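Local coordinates for protein time interval measuring enzyme TIME (Bombyx mori, PDB 2E47) that probably converts superoxide radicals to hydrogen peroxide and oxygen, using one copper and one zinc ion per subunit, at residues Tyr47-His52 / Gly86-Val91; His67-His72 / Asn82-Asp87. One frame throughout, in Å; residues are numbered along the deposited sequence.

Contact 1. Residues Tyr47-His52 / Gly86-Val91. With CU (copper (II) ion), chain E; ZN (zinc ion), chain F.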
loop_
_atom_site.group_PDB
_atom_site.type_symbol
_atom_site.label_atom_id
_atom_site.label_comp_id
_atom_site.label_asym_id
_atom_site.label_seq_id
_atom_site.Cartn_x
_atom_site.Cartn_y
_atom_site.Cartn_z
ATOM N N TYR A 47 -22.148 -0.554 5.834
ATOM C CA TYR A 47 -21.043 -1.432 6.239
ATOM C C TYR A 47 -19.912 -0.559 6.728
ATOM O O TYR A 47 -19.576 0.444 6.056
ATOM C CB TYR A 47 -20.570 -2.239 5.028
ATOM C CG TYR A 47 -21.703 -3.107 4.407
ATOM C CD1 TYR A 47 -22.540 -2.586 3.410
ATOM C CD2 TYR A 47 -21.905 -4.387 4.807
ATOM C CE1 TYR A 47 -23.578 -3.311 2.824
ATOM C CE2 TYR A 47 -22.951 -5.150 4.206
ATOM C CZ TYR A 47 -23.771 -4.586 3.232
ATOM O OH TYR A 47 -24.787 -5.327 2.645
ATOM N N GLY A 48 -19.311 -0.953 7.853
ATOM C CA GLY A 48 -18.179 -0.239 8.429
ATOM C C GLY A 48 -17.060 -0.080 7.457
ATOM O O GLY A 48 -16.723 -1.013 6.722
ATOM N N PHE A 49 -16.488 1.117 7.405
ATOM C CA PHE A 49 -15.375 1.343 6.516
ATOM C C PHE A 49 -14.370 2.204 7.269
ATOM O O PHE A 49 -14.694 3.298 7.664
ATOM C CB PHE A 49 -15.917 2.107 5.348
ATOM C CG PHE A 49 -14.944 2.278 4.237
ATOM C CD1 PHE A 49 -14.562 3.543 3.837
ATOM C CD2 PHE A 49 -14.490 1.197 3.559
ATOM C CE1 PHE A 49 -13.683 3.696 2.800
ATOM C CE2 PHE A 49 -13.626 1.325 2.534
ATOM C CZ PHE A 49 -13.203 2.588 2.160
ATOM N N HIS A 50 -13.161 1.700 7.527
ATOM C CA HIS A 50 -12.220 2.430 8.395
ATOM C C HIS A 50 -10.797 2.387 7.865
ATOM O O HIS A 50 -10.485 1.465 7.149
ATOM C CB HIS A 50 -12.177 1.802 9.776
ATOM C CG HIS A 50 -13.513 1.359 10.287
ATOM N ND1 HIS A 50 -13.739 0.071 10.733
ATOM C CD2 HIS A 50 -14.690 2.039 10.431
ATOM C CE1 HIS A 50 -15.001 -0.021 11.125
ATOM N NE2 HIS A 50 -15.599 1.157 10.966
ATOM N N VAL A 51 -9.930 3.311 8.300
ATOM C CA VAL A 51 -8.490 3.210 8.080
ATOM C C VAL A 51 -7.930 2.491 9.290
ATOM O O VAL A 51 -8.085 2.971 10.484
ATOM C CB VAL A 51 -7.856 4.594 7.946
ATOM C CG1 VAL A 51 -6.329 4.497 7.789
ATOM C CG2 VAL A 51 -8.499 5.371 6.714
ATOM N N HIS A 52 -7.302 1.350 9.044
ATOM C CA HIS A 52 -6.721 0.600 10.135
ATOM C C HIS A 52 -5.216 0.980 10.215
ATOM O O HIS A 52 -4.637 1.581 9.302
ATOM C CB HIS A 52 -6.996 -0.908 9.956
ATOM C CG HIS A 52 -8.404 -1.329 10.293
ATOM N ND1 HIS A 52 -8.683 -2.471 11.002
ATOM C CD2 HIS A 52 -9.605 -0.788 9.998
ATOM C CE1 HIS A 52 -9.988 -2.621 11.116
ATOM N NE2 HIS A 52 -10.578 -1.596 10.530
ATOM N N GLY A 86 -9.209 7.102 12.010
ATOM C CA GLY A 86 -9.648 6.178 10.988
ATOM C C GLY A 86 -11.136 5.877 10.856
ATOM O O GLY A 86 -11.509 5.039 10.042
ATOM N N ASP A 87 -11.985 6.505 11.667
ATOM C CA ASP A 87 -13.406 6.199 11.694
ATOM C C ASP A 87 -14.032 6.960 10.556
ATOM O O ASP A 87 -14.457 8.087 10.765
ATOM C CB ASP A 87 -14.020 6.709 13.012
ATOM C CG ASP A 87 -13.604 5.853 14.229
ATOM O OD1 ASP A 87 -13.014 4.804 14.027
ATOM O OD2 ASP A 87 -13.873 6.222 15.376
ATOM N N LEU A 88 -14.091 6.404 9.363
ATOM C CA LEU A 88 -14.726 7.127 8.230
ATOM C C LEU A 88 -16.197 6.867 8.227
ATOM O O LEU A 88 -16.898 7.488 7.446
ATOM C CB LEU A 88 -14.155 6.736 6.853
ATOM C CG LEU A 88 -12.644 6.984 6.689
ATOM C CD1 LEU A 88 -12.046 6.166 5.521
ATOM C CD2 LEU A 88 -12.317 8.475 6.536
ATOM N N GLY A 89 -16.696 5.943 9.042
ATOM C CA GLY A 89 -18.132 5.721 9.058
ATOM C C GLY A 89 -18.571 4.427 8.353
ATOM O O GLY A 89 -17.884 3.421 8.482
ATOM N N ASN A 90 -19.726 4.454 7.704
ATOM C CA ASN A 90 -20.274 3.309 6.968
ATOM C C ASN A 90 -20.372 3.721 5.543
ATOM O O ASN A 90 -20.607 4.920 5.285
ATOM C CB ASN A 90 -21.723 3.016 7.438
ATOM C CG ASN A 90 -21.778 2.377 8.833
ATOM O OD1 ASN A 90 -22.421 2.893 9.757
ATOM N ND2 ASN A 90 -21.155 1.251 8.972
ATOM N N VAL A 91 -20.247 2.769 4.616
ATOM C CA VAL A 91 -20.551 3.031 3.210
ATOM C C VAL A 91 -21.859 2.343 2.864
ATOM O O VAL A 91 -22.142 1.285 3.381
ATOM C CB VAL A 91 -19.423 2.570 2.210
ATOM C CG1 VAL A 91 -18.167 3.328 2.494
ATOM C CG2 VAL A 91 -19.111 1.133 2.329
HETATM CU CU CU E . -12.472 -1.415 11.314
HETATM ZN ZN ZN F . -12.762 3.226 15.360
#
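Tyr47-His52 and Gly86-Val91 run antiparallel with short-segment axes 4.4 Å apart, joined by the hydrogen-bonded pair Tyr47 and Val91, in which Val91 N gives to Tyr47 O at 2.8 Å and the return bond from Tyr47 N to Val91 O is more bent, by Phe49 N donating to Gly89 O at 2.9 Å and, beyond these, by Val51 N donating to Gly86 O at 2.9 Å.

Phe49 packs against both Leu88 and Val91. With CG anti to the backbone nitrogen (chi1 -172°), the Phe49 ring lies obliquely against Val91, CG to Val91 CG1 at 3.8 Å, while its CD1 approaches Leu88 CD1. That same leucine methyl also packs on Val51 CG2 at 3.8 Å. Val121 of strand 120-124 adds to the cover of Phe49. Between Leu88 and Val91, Gly89 takes backbone angles (phi 106°, psi -145°) that a residue with a CB would find hard to adopt. This is part of the Greek-key beta-barrel of Cu,Zn superoxide dismutases, whose other face here carries the metals.

On that face His50 ND1 binds copper at 2.0 Å and His52 NE2 binds it at 2.1 Å. Asp87 OD1 binds zinc. The His50 ring has Gly48 C over one face near its rim. A hydrogen bond from the ring's far nitrogen, NE2, to Asp128 OD1 helps fix its rotation, while His52 ND1 is bonded to Gly65 O.

Contact 2. Residues His67-His72 / Asn82-Asp87. With ZN (zinc ion), chain F; CU (copper (II) ion), chain E.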
loop_
_atom_site.group_PDB
_atom_site.type_symbol
_atom_site.label_atom_id
_atom_site.label_comp_id
_atom_site.label_asym_id
_atom_site.label_seq_id
_atom_site.Cartn_x
_atom_site.Cartn_y
_atom_site.Cartn_z
ATOM N N HIS A 67 -8.218 0.229 14.535
ATOM C CA HIS A 67 -8.504 1.457 13.851
ATOM C C HIS A 67 -7.328 2.402 14.067
ATOM O O HIS A 67 -6.799 2.491 15.191
ATOM C CB HIS A 67 -9.867 2.047 14.309
ATOM C CG HIS A 67 -11.061 1.221 13.907
ATOM N ND1 HIS A 67 -12.336 1.501 14.341
ATOM C CD2 HIS A 67 -11.142 0.113 13.102
ATOM C CE1 HIS A 67 -13.151 0.583 13.792
ATOM N NE2 HIS A 67 -12.461 -0.234 12.978
ATOM N N PHE A 68 -6.929 3.144 13.039
ATOM C CA PHE A 68 -5.866 4.115 13.182
ATOM C C PHE A 68 -6.266 5.177 14.240
ATOM O O PHE A 68 -7.256 5.878 14.070
ATOM C CB PHE A 68 -5.566 4.747 11.843
ATOM C CG PHE A 68 -4.449 5.768 11.860
ATOM C CD1 PHE A 68 -3.274 5.551 12.582
ATOM C CD2 PHE A 68 -4.583 6.950 11.142
ATOM C CE1 PHE A 68 -2.261 6.482 12.569
ATOM C CE2 PHE A 68 -3.579 7.896 11.092
ATOM C CZ PHE A 68 -2.404 7.663 11.817
ATOM N N ASN A 69 -5.480 5.310 15.314
ATOM C CA ASN A 69 -5.901 6.084 16.504
ATOM C C ASN A 69 -4.681 6.788 17.191
ATOM O O ASN A 69 -4.353 6.461 18.331
ATOM C CB ASN A 69 -6.633 5.132 17.479
ATOM C CG ASN A 69 -7.253 5.825 18.751
ATOM O OD1 ASN A 69 -7.460 5.141 19.737
ATOM N ND2 ASN A 69 -7.661 7.069 18.671
ATOM N N PRO A 70 -4.007 7.743 16.480
ATOM C CA PRO A 70 -2.837 8.404 17.023
ATOM C C PRO A 70 -3.202 9.318 18.194
ATOM O O PRO A 70 -2.342 9.650 19.012
ATOM C CB PRO A 70 -2.366 9.261 15.862
ATOM C CG PRO A 70 -3.603 9.581 15.104
ATOM C CD PRO A 70 -4.361 8.284 15.148
ATOM N N GLU A 71 -4.466 9.731 18.294
ATOM C CA GLU A 71 -4.812 10.586 19.423
ATOM C C GLU A 71 -5.351 9.817 20.640
ATOM O O GLU A 71 -5.682 10.431 21.656
ATOM C CB GLU A 71 -5.761 11.706 19.021
ATOM C CG GLU A 71 -5.415 12.515 17.734
ATOM C CD GLU A 71 -4.231 13.473 17.873
ATOM O OE1 GLU A 71 -3.742 13.938 16.815
ATOM O OE2 GLU A 71 -3.763 13.751 19.017
ATOM N N HIS A 72 -5.432 8.485 20.540
ATOM C CA HIS A 72 -5.952 7.629 21.634
ATOM C C HIS A 72 -7.331 8.008 22.080
ATOM O O HIS A 72 -7.551 8.133 23.283
ATOM C CB HIS A 72 -5.018 7.632 22.875
ATOM C CG HIS A 72 -3.578 7.515 22.512
ATOM N ND1 HIS A 72 -2.938 6.303 22.403
ATOM C CD2 HIS A 72 -2.671 8.456 22.161
ATOM C CE1 HIS A 72 -1.694 6.501 22.018
ATOM N NE2 HIS A 72 -1.507 7.797 21.857
ATOM N N ASN A 82 -14.711 12.858 19.648
ATOM C CA ASN A 82 -14.171 11.653 20.268
ATOM C C ASN A 82 -14.406 10.506 19.272
ATOM O O ASN A 82 -15.410 9.800 19.342
ATOM C CB ASN A 82 -14.822 11.359 21.651
ATOM C CG ASN A 82 -14.202 10.101 22.391
ATOM O OD1 ASN A 82 -14.791 9.515 23.372
ATOM N ND2 ASN A 82 -13.034 9.708 21.953
ATOM N N ARG A 83 -13.448 10.298 18.383
ATOM C CA ARG A 83 -13.506 9.291 17.314
ATOM C C ARG A 83 -12.047 8.977 17.100
ATOM O O ARG A 83 -11.135 9.775 17.451
ATOM C CB ARG A 83 -14.102 9.876 15.986
ATOM C CG ARG A 83 -13.436 11.191 15.449
ATOM C CD ARG A 83 -13.804 11.592 13.967
ATOM N NE ARG A 83 -13.044 10.796 12.993
ATOM C CZ ARG A 83 -13.062 10.998 11.654
ATOM N NH1 ARG A 83 -12.285 10.284 10.849
ATOM N NH2 ARG A 83 -13.828 11.924 11.117
ATOM N N HIS A 84 -11.795 7.832 16.504
ATOM C CA HIS A 84 -10.456 7.523 15.943
ATOM C C HIS A 84 -10.250 8.332 14.671
ATOM O O HIS A 84 -11.198 8.638 14.035
ATOM C CB HIS A 84 -10.376 6.038 15.624
ATOM C CG HIS A 84 -10.635 5.146 16.807
ATOM N ND1 HIS A 84 -11.369 3.972 16.722
ATOM C CD2 HIS A 84 -10.228 5.248 18.105
ATOM C CE1 HIS A 84 -11.379 3.380 17.905
ATOM N NE2 HIS A 84 -10.719 4.146 18.767
ATOM N N VAL A 85 -9.008 8.635 14.268
ATOM C CA VAL A 85 -8.762 9.316 13.002
ATOM C C VAL A 85 -9.296 8.428 11.845
ATOM O O VAL A 85 -9.819 8.943 10.852
ATOM C CB VAL A 85 -7.243 9.661 12.859
ATOM C CG1 VAL A 85 -6.832 10.063 11.373
ATOM C CG2 VAL A 85 -6.920 10.824 13.796
ATOM N N GLY A 86 -9.209 7.102 12.010
ATOM C CA GLY A 86 -9.648 6.178 10.988
ATOM C C GLY A 86 -11.136 5.877 10.856
ATOM O O GLY A 86 -11.509 5.039 10.042
ATOM N N ASP A 87 -11.985 6.505 11.667
ATOM C CA ASP A 87 -13.406 6.199 11.694
ATOM C C ASP A 87 -14.032 6.960 10.556
ATOM O O ASP A 87 -14.457 8.087 10.765
ATOM C CB ASP A 87 -14.020 6.709 13.012
ATOM C CG ASP A 87 -13.604 5.853 14.229
ATOM O OD1 ASP A 87 -13.014 4.804 14.027
ATOM O OD2 ASP A 87 -13.873 6.222 15.376
HETATM ZN ZN ZN F . -12.762 3.226 15.360
HETATM CU CU CU E . -12.472 -1.415 11.314
HETATM O O HOH W 1 -7.166 9.127 16.877
#
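The His67 ring has His84 ND1 at its edge, in plane, and the two imidazoles meet at their rims, planes 76° apart. Zinc lies between them, bound by His67 ND1 at 2.0 Å and His84 ND1 at 2.1 Å. Asp87 OD1 is the third ligand, its carboxylate nearly perpendicular to the His67 ring, and His75 the fourth. Pro70 CD covers the centre of one face of the Phe68 ring; Phe68 CD2 is 3.8 Å from Val85 CG1, the two side chains running side by side.

Asn69 crosses His84 obliquely, its CB 3.7 Å from CD2 of that ring. An alanine here would keep CB but lose the amide, and is likely to leave a gap beside the His84 imidazole.

Gly86 N donates to Phe68 O at 3.1 Å. Asp87 OD2 accepts from His84 N, met from above the carboxylate, and from Gly76 N, which steadies the ligand. Arg83 NE and Asp87 N grip His84 O from opposite faces. Since His67 NE2 binds copper, its imidazole bridges both ions, the hallmark of the Cu,Zn superoxide dismutase site.

From the N terminus, the chain enters strand 45-52, which brings two copper ligands, then leaves the sheet for a long loop that returns at strand 87-93; contact 1 closes this excursion. Contact 2 closes a shorter turn-back inside it, from 67-72 to 82-87, with His75 between its ends; its last two residues, Gly86 and Asp87, are the first two of the returning segment of contact 1. The two therefore nest and do not cross. Val51 O and Phe68 N, 2.8 Å apart in a probable hydrogen bond, stitch strand to loop. Copper joins His50 and His52 to His67 and, from strand 120-124, His124; zinc ties His67, His75 and His84 to Asp87, fastening the loop to the returning segment.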